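Local coordinates for protein filamentous hemagglutinin (Bordetella pertussis, PDB 1RWR) that acts as a bacterial adhesin, whose beta-helical TPS domain probably directs its export through the two-partner secretion pathway, at residues Gln72-Asp82 and Gly96-Asn107; Thr116-Gly127 and Thr155-Arg165. One frame throughout, in Å; residues are numbered along the deposited sequence.

Interaction 1. Residues Gln72-Asp82 and Gly96-Asn107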
loop_
_atom_site.group_PDB
_atom_site.type_symbol
_atom_site.label_atom_id
_atom_site.label_comp_id
_atom_site.label_asym_id
_atom_site.label_seq_id
_atom_site.Cartn_x
_atom_site.Cartn_y
_atom_site.Cartn_z
ATOM N N GLN A 72 -3.732 17.074 15.642
ATOM C CA GLN A 72 -2.950 16.184 14.809
ATOM C C GLN A 72 -3.816 15.081 14.224
ATOM O O GLN A 72 -4.759 14.611 14.849
ATOM C CB GLN A 72 -1.776 15.620 15.610
ATOM C CG GLN A 72 -0.807 16.691 16.062
ATOM C CD GLN A 72 0.225 16.194 17.021
ATOM O OE1 GLN A 72 -0.139 15.597 18.050
ATOM N NE2 GLN A 72 1.526 16.417 16.710
ATOM N N ALA A 73 -3.451 14.653 13.014
ATOM C CA ALA A 73 -4.104 13.546 12.359
ATOM C C ALA A 73 -3.712 12.183 12.921
ATOM O O ALA A 73 -2.564 11.946 13.246
ATOM C CB ALA A 73 -3.754 13.593 10.833
ATOM N N SER A 74 -4.658 11.262 12.925
ATOM C CA SER A 74 -4.350 9.830 13.064
ATOM C C SER A 74 -4.206 9.076 11.727
ATOM O O SER A 74 -3.585 8.031 11.696
ATOM C CB SER A 74 -5.340 9.142 14.007
ATOM O OG SER A 74 -6.643 9.387 13.600
ATOM N N ALA A 75 -4.719 9.636 10.631
ATOM C CA ALA A 75 -4.614 9.053 9.289
ATOM C C ALA A 75 -4.482 10.218 8.321
ATOM O O ALA A 75 -5.208 11.187 8.417
ATOM C CB ALA A 75 -5.845 8.228 8.940
ATOM N N ILE A 76 -3.536 10.111 7.404
ATOM C CA ILE A 76 -3.289 11.125 6.410
ATOM C C ILE A 76 -3.535 10.453 5.055
ATOM O O ILE A 76 -2.855 9.502 4.686
ATOM C CB ILE A 76 -1.819 11.629 6.519
ATOM C CG1 ILE A 76 -1.562 12.355 7.873
ATOM C CG2 ILE A 76 -1.503 12.601 5.375
ATOM C CD1 ILE A 76 -0.101 12.540 8.230
ATOM N N LEU A 77 -4.566 10.937 4.361
ATOM C CA LEU A 77 -4.926 10.511 3.044
ATOM C C LEU A 77 -4.505 11.568 2.032
ATOM O O LEU A 77 -4.849 12.746 2.182
ATOM C CB LEU A 77 -6.439 10.428 2.992
ATOM C CG LEU A 77 -7.109 10.152 1.653
ATOM C CD1 LEU A 77 -6.685 8.822 1.015
ATOM C CD2 LEU A 77 -8.614 10.157 1.905
ATOM N N ALA A 78 -3.769 11.141 1.024
ATOM C CA ALA A 78 -3.419 11.935 -0.123
ATOM C C ALA A 78 -4.141 11.295 -1.292
ATOM O O ALA A 78 -3.841 10.153 -1.633
ATOM C CB ALA A 78 -1.876 11.889 -0.375
ATOM N N GLU A 79 -5.094 12.010 -1.881
ATOM C CA GLU A 79 -5.915 11.522 -2.989
ATOM C C GLU A 79 -5.667 12.363 -4.218
ATOM O O GLU A 79 -5.785 13.577 -4.146
ATOM C CB GLU A 79 -7.406 11.678 -2.639
ATOM C CG GLU A 79 -8.326 11.184 -3.732
ATOM C CD GLU A 79 -9.789 11.576 -3.550
ATOM O OE1 GLU A 79 -10.136 12.154 -2.519
ATOM O OE2 GLU A 79 -10.623 11.225 -4.424
ATOM N N VAL A 80 -5.315 11.741 -5.327
ATOM C CA VAL A 80 -5.151 12.457 -6.582
ATOM C C VAL A 80 -6.498 12.554 -7.288
ATOM O O VAL A 80 -7.159 11.542 -7.521
ATOM C CB VAL A 80 -4.125 11.779 -7.500
ATOM C CG1 VAL A 80 -4.124 12.421 -8.906
ATOM C CG2 VAL A 80 -2.753 11.853 -6.905
ATOM N N THR A 81 -6.869 13.784 -7.671
ATOM C CA THR A 81 -8.166 14.050 -8.289
ATOM C C THR A 81 -8.145 14.210 -9.814
ATOM O O THR A 81 -9.214 14.200 -10.420
ATOM C CB THR A 81 -8.758 15.315 -7.728
ATOM O OG1 THR A 81 -7.931 16.401 -8.161
ATOM C CG2 THR A 81 -8.705 15.332 -6.278
ATOM N N ASP A 82 -6.985 14.358 -10.428
ATOM C CA ASP A 82 -6.912 14.567 -11.888
ATOM C C ASP A 82 -6.570 13.269 -12.603
ATOM O O ASP A 82 -6.950 12.239 -12.089
ATOM C CB ASP A 82 -5.983 15.703 -12.253
ATOM C CG ASP A 82 -6.521 16.527 -13.416
ATOM O OD1 ASP A 82 -7.442 16.024 -14.132
ATOM O OD2 ASP A 82 -6.092 17.681 -13.680
ATOM N N GLY A 96 6.006 14.899 13.450
ATOM C CA GLY A 96 5.040 15.100 14.532
ATOM C C GLY A 96 4.475 13.776 15.027
ATOM O O GLY A 96 5.192 12.802 15.259
ATOM N N LYS A 97 3.169 13.740 15.221
ATOM C CA LYS A 97 2.507 12.526 15.685
ATOM C C LYS A 97 2.496 11.511 14.549
ATOM O O LYS A 97 2.141 11.840 13.413
ATOM C CB LYS A 97 1.071 12.818 16.130
ATOM C CG LYS A 97 0.256 11.598 16.626
ATOM C CD LYS A 97 -1.226 11.942 16.717
ATOM C CE LYS A 97 -2.144 10.726 17.090
ATOM N NZ LYS A 97 -2.413 9.829 15.927
ATOM N N GLY A 98 2.869 10.280 14.861
ATOM C CA GLY A 98 2.756 9.208 13.892
ATOM C C GLY A 98 1.321 9.014 13.434
ATOM O O GLY A 98 0.376 9.126 14.195
ATOM N N ALA A 99 1.158 8.663 12.172
ATOM C CA ALA A 99 -0.178 8.469 11.598
ATOM C C ALA A 99 -0.160 7.408 10.506
ATOM O O ALA A 99 0.892 7.092 9.953
ATOM C CB ALA A 99 -0.674 9.772 11.022
ATOM N N ASP A 100 -1.318 6.827 10.222
ATOM C CA ASP A 100 -1.497 6.033 9.014
ATOM C C ASP A 100 -1.336 6.916 7.772
ATOM O O ASP A 100 -1.703 8.092 7.772
ATOM C CB ASP A 100 -2.915 5.428 8.947
ATOM C CG ASP A 100 -3.158 4.322 9.977
ATOM O OD1 ASP A 100 -2.205 3.773 10.578
ATOM O OD2 ASP A 100 -4.320 3.958 10.231
ATOM N N LEU A 101 -0.724 6.354 6.741
ATOM C CA LEU A 101 -0.607 6.995 5.441
ATOM C C LEU A 101 -1.412 6.194 4.438
ATOM O O LEU A 101 -1.283 4.974 4.356
ATOM C CB LEU A 101 0.862 7.081 4.957
ATOM C CG LEU A 101 1.799 7.967 5.777
ATOM C CD1 LEU A 101 3.213 7.827 5.202
ATOM C CD2 LEU A 101 1.346 9.429 5.758
ATOM N N ILE A 102 -2.217 6.897 3.659
ATOM C CA ILE A 102 -2.971 6.317 2.549
ATOM C C ILE A 102 -2.725 7.195 1.352
ATOM O O ILE A 102 -3.006 8.406 1.398
ATOM C CB ILE A 102 -4.504 6.284 2.848
ATOM C CG1 ILE A 102 -4.845 5.580 4.162
ATOM C CG2 ILE A 102 -5.215 5.606 1.712
ATOM C CD1 ILE A 102 -4.755 6.435 5.382
ATOM N N ILE A 103 -2.210 6.590 0.284
ATOM C CA ILE A 103 -1.984 7.263 -0.990
ATOM C C ILE A 103 -2.923 6.627 -2.018
ATOM O O ILE A 103 -2.833 5.458 -2.315
ATOM C CB ILE A 103 -0.510 7.157 -1.458
ATOM C CG1 ILE A 103 0.518 7.550 -0.369
ATOM C CG2 ILE A 103 -0.315 8.020 -2.747
ATOM C CD1 ILE A 103 0.378 8.865 0.126
ATOM N N ALA A 104 -3.844 7.411 -2.545
ATOM C CA ALA A 104 -4.895 6.932 -3.454
ATOM C C ALA A 104 -4.839 7.647 -4.785
ATOM O O ALA A 104 -4.990 8.877 -4.866
ATOM C CB ALA A 104 -6.268 7.116 -2.811
ATOM N N ASN A 105 -4.653 6.888 -5.858
ATOM C CA ASN A 105 -4.661 7.459 -7.186
ATOM C C ASN A 105 -5.267 6.414 -8.167
ATOM O O ASN A 105 -4.602 5.454 -8.542
ATOM C CB ASN A 105 -3.248 7.881 -7.597
ATOM C CG ASN A 105 -3.248 8.628 -8.941
ATOM O OD1 ASN A 105 -4.236 8.542 -9.702
ATOM N ND2 ASN A 105 -2.167 9.322 -9.243
ATOM N N PRO A 106 -6.525 6.574 -8.546
ATOM C CA PRO A 106 -7.156 5.634 -9.474
ATOM C C PRO A 106 -6.455 5.480 -10.818
ATOM O O PRO A 106 -6.662 4.476 -11.470
ATOM C CB PRO A 106 -8.575 6.179 -9.623
ATOM C CG PRO A 106 -8.819 6.825 -8.312
ATOM C CD PRO A 106 -7.516 7.527 -7.982
ATOM N N ASN A 107 -5.629 6.432 -11.192
ATOM C CA ASN A 107 -4.895 6.355 -12.456
ATOM C C ASN A 107 -3.719 5.413 -12.433
ATOM O O ASN A 107 -3.201 5.028 -13.483
ATOM C CB ASN A 107 -4.437 7.739 -12.843
ATOM C CG ASN A 107 -5.594 8.710 -12.918
ATOM O OD1 ASN A 107 -6.563 8.485 -13.690
ATOM N ND2 ASN A 107 -5.558 9.734 -12.093
#
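Strands 75-80 and 99-104 lie side by side in the long parallel sheet of a right-handed beta-helix, one coil after the other. Six backbone hydrogen bonds join them, from Asp-100 N to Ser-74 O at one end to Val-80 N to Ala-104 O at the other. The Asp-100 N to Ser-74 O bond is the most bent, 152° at the hydrogen. The other five are all at 160° or more.

Inside the coil, the bridge partners touch through their branches. Leu-101 CD2 lies 3.9 Å from Ile-76 CB, and Ile-103 CD1 lies 3.8 Å from Ala-78 CB. Ile-76 CD1 also reaches back to Ala-99 CB. On the other face, Leu-77 crosses Ile-102 at a slant. Leu-77 CG stands anti to its backbone N (chi1 173°), which brings CD1 to 3.6 Å from Ile-102 CG2.

The ends are more mixed. The Gln-72 chain runs out extended and its amide passes Lys-97, with OE1 3.6 Å from Lys-97 CB. Gln-72 NE2 bonds to Asn-50 O. Lys-97 bends at its last torsion and gives a weak bond to Ala-73 O. At the far end Val-80 CG1 and CG2 lie against the Asn-105 amide, CG2 3.5 Å from Asn-105 ND2. Asn-105 OD1 accepts from Asn-107 N, an Asx turn. Asn-107 ND2 then bonds to Asp-82 O (2.9 Å), which lies near its amide plane.

Strand 31-36 flanks 75-80, and strand 119-125 flanks 99-104. Glu-79 forms salt bridges with Lys-35 and Arg-128 and a hydrogen bond with His-33. Leu-77 packs on Pro-129 and Val-131 of strand 128-132.

Interaction 2. Residues Thr116-Gly127 and Thr155-Arg165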
loop_
_atom_site.group_PDB
_atom_site.type_symbol
_atom_site.label_atom_id
_atom_site.label_comp_id
_atom_site.label_asym_id
_atom_site.label_seq_id
_atom_site.Cartn_x
_atom_site.Cartn_y
_atom_site.Cartn_z
ATOM N N THR A 116 9.463 4.339 4.874
ATOM C CA THR A 116 8.709 5.283 5.703
ATOM C C THR A 116 9.448 5.577 7.007
ATOM O O THR A 116 10.302 4.790 7.437
ATOM C CB THR A 116 7.274 4.779 6.048
ATOM O OG1 THR A 116 7.340 3.639 6.908
ATOM C CG2 THR A 116 6.470 4.334 4.833
ATOM N N LEU A 117 9.060 6.678 7.645
ATOM C CA LEU A 117 9.538 7.036 8.961
ATOM C C LEU A 117 8.365 7.654 9.708
ATOM O O LEU A 117 7.784 8.634 9.254
ATOM C CB LEU A 117 10.689 8.058 8.879
ATOM C CG LEU A 117 12.024 7.543 8.368
ATOM C CD1 LEU A 117 13.010 8.684 8.166
ATOM C CD2 LEU A 117 12.611 6.556 9.389
ATOM N N ASN A 118 8.053 7.099 10.871
ATOM C CA ASN A 118 7.008 7.616 11.743
ATOM C C ASN A 118 5.625 7.523 11.125
ATOM O O ASN A 118 4.755 8.258 11.478
ATOM C CB ASN A 118 7.308 9.049 12.221
ATOM C CG ASN A 118 6.508 9.444 13.475
ATOM O OD1 ASN A 118 6.260 8.600 14.369
ATOM N ND2 ASN A 118 6.096 10.716 13.539
ATOM N N ALA A 119 5.440 6.580 10.195
ATOM C CA ALA A 119 4.121 6.183 9.727
ATOM C C ALA A 119 3.719 4.916 10.480
ATOM O O ALA A 119 4.504 3.973 10.612
ATOM C CB ALA A 119 4.158 5.900 8.219
ATOM N N SER A 120 2.498 4.892 11.000
ATOM C CA SER A 120 2.005 3.730 11.696
ATOM C C SER A 120 1.834 2.542 10.778
ATOM O O SER A 120 2.096 1.414 11.158
ATOM C CB SER A 120 0.627 4.057 12.292
ATOM O OG SER A 120 0.660 5.319 12.873
ATOM N N ASN A 121 1.277 2.829 9.609
ATOM C CA ASN A 121 0.892 1.843 8.584
ATOM C C ASN A 121 0.868 2.580 7.254
ATOM O O ASN A 121 0.772 3.818 7.223
ATOM C CB ASN A 121 -0.504 1.279 8.834
ATOM C CG ASN A 121 -0.624 0.561 10.163
ATOM O OD1 ASN A 121 -0.033 -0.494 10.336
ATOM N ND2 ASN A 121 -1.366 1.154 11.130
ATOM N N LEU A 122 0.928 1.847 6.152
ATOM C CA LEU A 122 0.912 2.438 4.808
ATOM C C LEU A 122 0.015 1.659 3.883
ATOM O O LEU A 122 0.167 0.440 3.772
ATOM C CB LEU A 122 2.322 2.451 4.183
ATOM C CG LEU A 122 2.504 2.982 2.767
ATOM C CD1 LEU A 122 2.052 4.442 2.592
ATOM C CD2 LEU A 122 3.901 2.923 2.355
ATOM N N THR A 123 -0.909 2.351 3.214
ATOM C CA THR A 123 -1.760 1.788 2.172
ATOM C C THR A 123 -1.549 2.544 0.863
ATOM O O THR A 123 -1.617 3.796 0.837
ATOM C CB THR A 123 -3.198 1.964 2.591
ATOM O OG1 THR A 123 -3.387 1.412 3.915
ATOM C CG2 THR A 123 -4.181 1.301 1.640
ATOM N N LEU A 124 -1.280 1.795 -0.214
ATOM C CA LEU A 124 -1.178 2.324 -1.567
ATOM C C LEU A 124 -2.348 1.778 -2.337
ATOM O O LEU A 124 -2.551 0.559 -2.381
ATOM C CB LEU A 124 0.120 1.881 -2.217
ATOM C CG LEU A 124 1.375 2.286 -1.469
ATOM C CD1 LEU A 124 2.609 1.844 -2.304
ATOM C CD2 LEU A 124 1.376 3.799 -1.187
ATOM N N THR A 125 -3.148 2.657 -2.921
ATOM C CA THR A 125 -4.397 2.214 -3.519
ATOM C C THR A 125 -4.721 2.959 -4.809
ATOM O O THR A 125 -4.381 4.130 -4.976
ATOM C CB THR A 125 -5.572 2.275 -2.463
ATOM O OG1 THR A 125 -6.734 1.663 -3.020
ATOM C CG2 THR A 125 -5.967 3.705 -2.169
ATOM N N THR A 126 -5.378 2.269 -5.736
ATOM C CA THR A 126 -6.031 2.963 -6.848
ATOM C C THR A 126 -7.524 3.114 -6.608
ATOM O O THR A 126 -8.248 3.522 -7.516
ATOM C CB THR A 126 -5.813 2.253 -8.182
ATOM O OG1 THR A 126 -6.391 0.926 -8.123
ATOM C CG2 THR A 126 -4.347 2.089 -8.424
ATOM N N GLY A 127 -7.983 2.831 -5.397
ATOM C CA GLY A 127 -9.372 3.109 -5.028
ATOM C C GLY A 127 -9.699 4.577 -4.852
ATOM O O GLY A 127 -8.846 5.383 -4.429
ATOM N N THR A 155 9.771 -1.656 6.996
ATOM C CA THR A 155 10.244 -1.676 8.360
ATOM C C THR A 155 9.554 -0.566 9.142
ATOM O O THR A 155 9.546 0.586 8.697
ATOM C CB THR A 155 11.725 -1.471 8.387
ATOM O OG1 THR A 155 12.354 -2.517 7.619
ATOM C CG2 THR A 155 12.263 -1.650 9.835
ATOM N N GLY A 156 9.002 -0.912 10.303
ATOM C CA GLY A 156 8.400 0.106 11.167
ATOM C C GLY A 156 6.900 0.280 11.023
ATOM O O GLY A 156 6.273 0.994 11.813
ATOM N N LEU A 157 6.329 -0.330 9.991
ATOM C CA LEU A 157 4.877 -0.310 9.763
ATOM C C LEU A 157 4.213 -1.498 10.420
ATOM O O LEU A 157 4.771 -2.620 10.490
ATOM C CB LEU A 157 4.582 -0.405 8.269
ATOM C CG LEU A 157 5.165 0.667 7.361
ATOM C CD1 LEU A 157 4.967 0.317 5.887
ATOM C CD2 LEU A 157 4.548 2.033 7.679
ATOM N N GLY A 158 2.980 -1.321 10.864
ATOM C CA GLY A 158 2.217 -2.467 11.268
ATOM C C GLY A 158 1.813 -3.323 10.077
ATOM O O GLY A 158 1.941 -4.557 10.097
ATOM N N TYR A 159 1.310 -2.674 9.035
ATOM C CA TYR A 159 1.072 -3.328 7.738
ATOM C C TYR A 159 1.394 -2.387 6.603
ATOM O O TYR A 159 1.396 -1.140 6.754
ATOM C CB TYR A 159 -0.377 -3.807 7.563
ATOM C CG TYR A 159 -1.394 -2.696 7.675
ATOM C CD1 TYR A 159 -1.687 -1.884 6.591
ATOM C CD2 TYR A 159 -2.046 -2.425 8.885
ATOM C CE1 TYR A 159 -2.571 -0.830 6.690
ATOM C CE2 TYR A 159 -2.975 -1.372 8.983
ATOM C CZ TYR A 159 -3.217 -0.581 7.881
ATOM O OH TYR A 159 -4.082 0.476 7.963
ATOM N N PHE A 160 1.638 -3.017 5.453
ATOM C CA PHE A 160 1.783 -2.384 4.166
ATOM C C PHE A 160 0.764 -3.064 3.288
ATOM O O PHE A 160 0.874 -4.278 3.023
ATOM C CB PHE A 160 3.186 -2.624 3.604
ATOM C CG PHE A 160 3.362 -2.163 2.179
ATOM C CD1 PHE A 160 3.252 -0.821 1.870
ATOM C CD2 PHE A 160 3.667 -3.067 1.157
ATOM C CE1 PHE A 160 3.405 -0.359 0.525
ATOM C CE2 PHE A 160 3.773 -2.635 -0.169
ATOM C CZ PHE A 160 3.683 -1.282 -0.482
ATOM N N ASP A 161 -0.216 -2.298 2.815
ATOM C CA ASP A 161 -1.316 -2.811 1.997
ATOM C C ASP A 161 -1.255 -2.146 0.647
ATOM O O ASP A 161 -1.041 -0.903 0.537
ATOM C CB ASP A 161 -2.681 -2.470 2.590
ATOM C CG ASP A 161 -3.070 -3.326 3.758
ATOM O OD1 ASP A 161 -2.291 -4.237 4.180
ATOM O OD2 ASP A 161 -4.209 -3.165 4.308
ATOM N N VAL A 162 -1.438 -2.969 -0.374
ATOM C CA VAL A 162 -1.526 -2.526 -1.769
ATOM C C VAL A 162 -2.886 -2.999 -2.275
ATOM O O VAL A 162 -3.161 -4.206 -2.295
ATOM C CB VAL A 162 -0.448 -3.137 -2.638
ATOM C CG1 VAL A 162 -0.647 -2.715 -4.082
ATOM C CG2 VAL A 162 0.933 -2.735 -2.189
ATOM N N VAL A 163 -3.749 -2.043 -2.635
ATOM C CA VAL A 163 -5.155 -2.320 -2.942
ATOM C C VAL A 163 -5.516 -1.670 -4.282
ATOM O O VAL A 163 -5.579 -0.454 -4.394
ATOM C CB VAL A 163 -6.055 -1.783 -1.793
ATOM C CG1 VAL A 163 -7.509 -2.187 -2.029
ATOM C CG2 VAL A 163 -5.559 -2.317 -0.446
ATOM N N ALA A 164 -5.667 -2.465 -5.327
ATOM C CA ALA A 164 -5.732 -1.921 -6.696
ATOM C C ALA A 164 -6.490 -2.876 -7.579
ATOM O O ALA A 164 -6.804 -4.011 -7.165
ATOM C CB ALA A 164 -4.333 -1.688 -7.252
ATOM N N ARG A 165 -6.806 -2.453 -8.805
ATOM C CA ARG A 165 -7.510 -3.357 -9.687
ATOM C C ARG A 165 -6.577 -4.472 -10.114
ATOM O O ARG A 165 -6.966 -5.626 -10.120
ATOM C CB ARG A 165 -8.120 -2.630 -10.882
ATOM C CG ARG A 165 -9.141 -3.470 -11.676
ATOM C CD ARG A 165 -10.449 -3.687 -10.874
ATOM N NE ARG A 165 -11.340 -4.711 -11.411
ATOM C CZ ARG A 165 -12.310 -4.509 -12.346
ATOM N NH1 ARG A 165 -12.452 -3.361 -12.978
ATOM N NH2 ARG A 165 -13.093 -5.517 -12.698
HETATM O O HOH W 1 9.134 1.632 6.162
HETATM O O HOH W 2 10.407 3.029 9.703
HETATM O O HOH W 3 3.732 0.988 13.240
HETATM O O HOH W 4 -5.169 -0.421 4.378
#
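Asn-121 lies over one face of the Tyr-159 ring in this parallel strand pair. The amide and ring planes are stacked, 9° apart. Asn-121 CB sits 3.6 Å from the Tyr-159 ring centroid, a CH-pi contact. Tyr-159 chi1 of 59° sets the ring between its own backbone N and carbonyl carbon, under this amide. Asn-121 OD1 accepts from Tyr-159 N (2.9 Å) on a lone pair, so the stacked amide is also tied to the backbone. Asn-121 ND2 has Asp-100 as its partner. Thr-123 OG1 lies at the ring edge.

Apolar contacts gather round Leu-122, Leu-124, Leu-157 and Phe-160. The edge of the Phe-160 ring meets Leu-122 CD2 and Leu-124 CD1, the latter 3.7 Å from Phe-160 CE1. Leu-157 divides its branches: CD1 meets Leu-122 CB, and CD2 meets Ala-119 CB. The hydroxyl oxygen Thr-116 OG1 also meets Leu-157 CD2, tip to tip at 3.3 Å.

Backbone bonds run from Gly-158 N to Ser-120 O (171° at the hydrogen) through to Thr-126 N to Val-163 O. Val-163 O accepts a second bond, from Thr-125 OG1 at 2.8 Å. That hydroxyl oxygen also accepts from Gly-127 N, making an ST turn.

Four waters bridge the segments. Two join Thr-116 to Thr-155 O, and one joins Ser-120 O to Gly-156 O. The fourth lies 2.6 Å from Thr-123 OG1 and donates to Asp-161 OD2.

Strands 99-104 and 183-188 flank the pair in the sheet. Strand 135-140 packs on Thr-125 and Val-163, and strand 144-147 packs on Val-162 and Ala-164. Asp-161 forms a salt bridge with Arg-198 and a hydrogen bond with Tyr-193.

Interactions 1 and 2 belong to the same parallel sheet of the beta-helix, and strands 99-104 and 119-125 are neighbours in it. Both are largely buried, though interaction 2 lies nearer the centre of the chain. Two probable hydrogen bonds join them: Asp-100 OD1 with Asn-121 ND2, and Gly-96 O with Asn-118 ND2. Interaction 1 has aliphatic contacts on both faces of the sheet. Interaction 2 has leucines and a phenylalanine on one face, and threonines, Asp-161 and a valine on the other. Water takes part in interaction 2, while the polar groups described for interaction 1 are met by protein atoms.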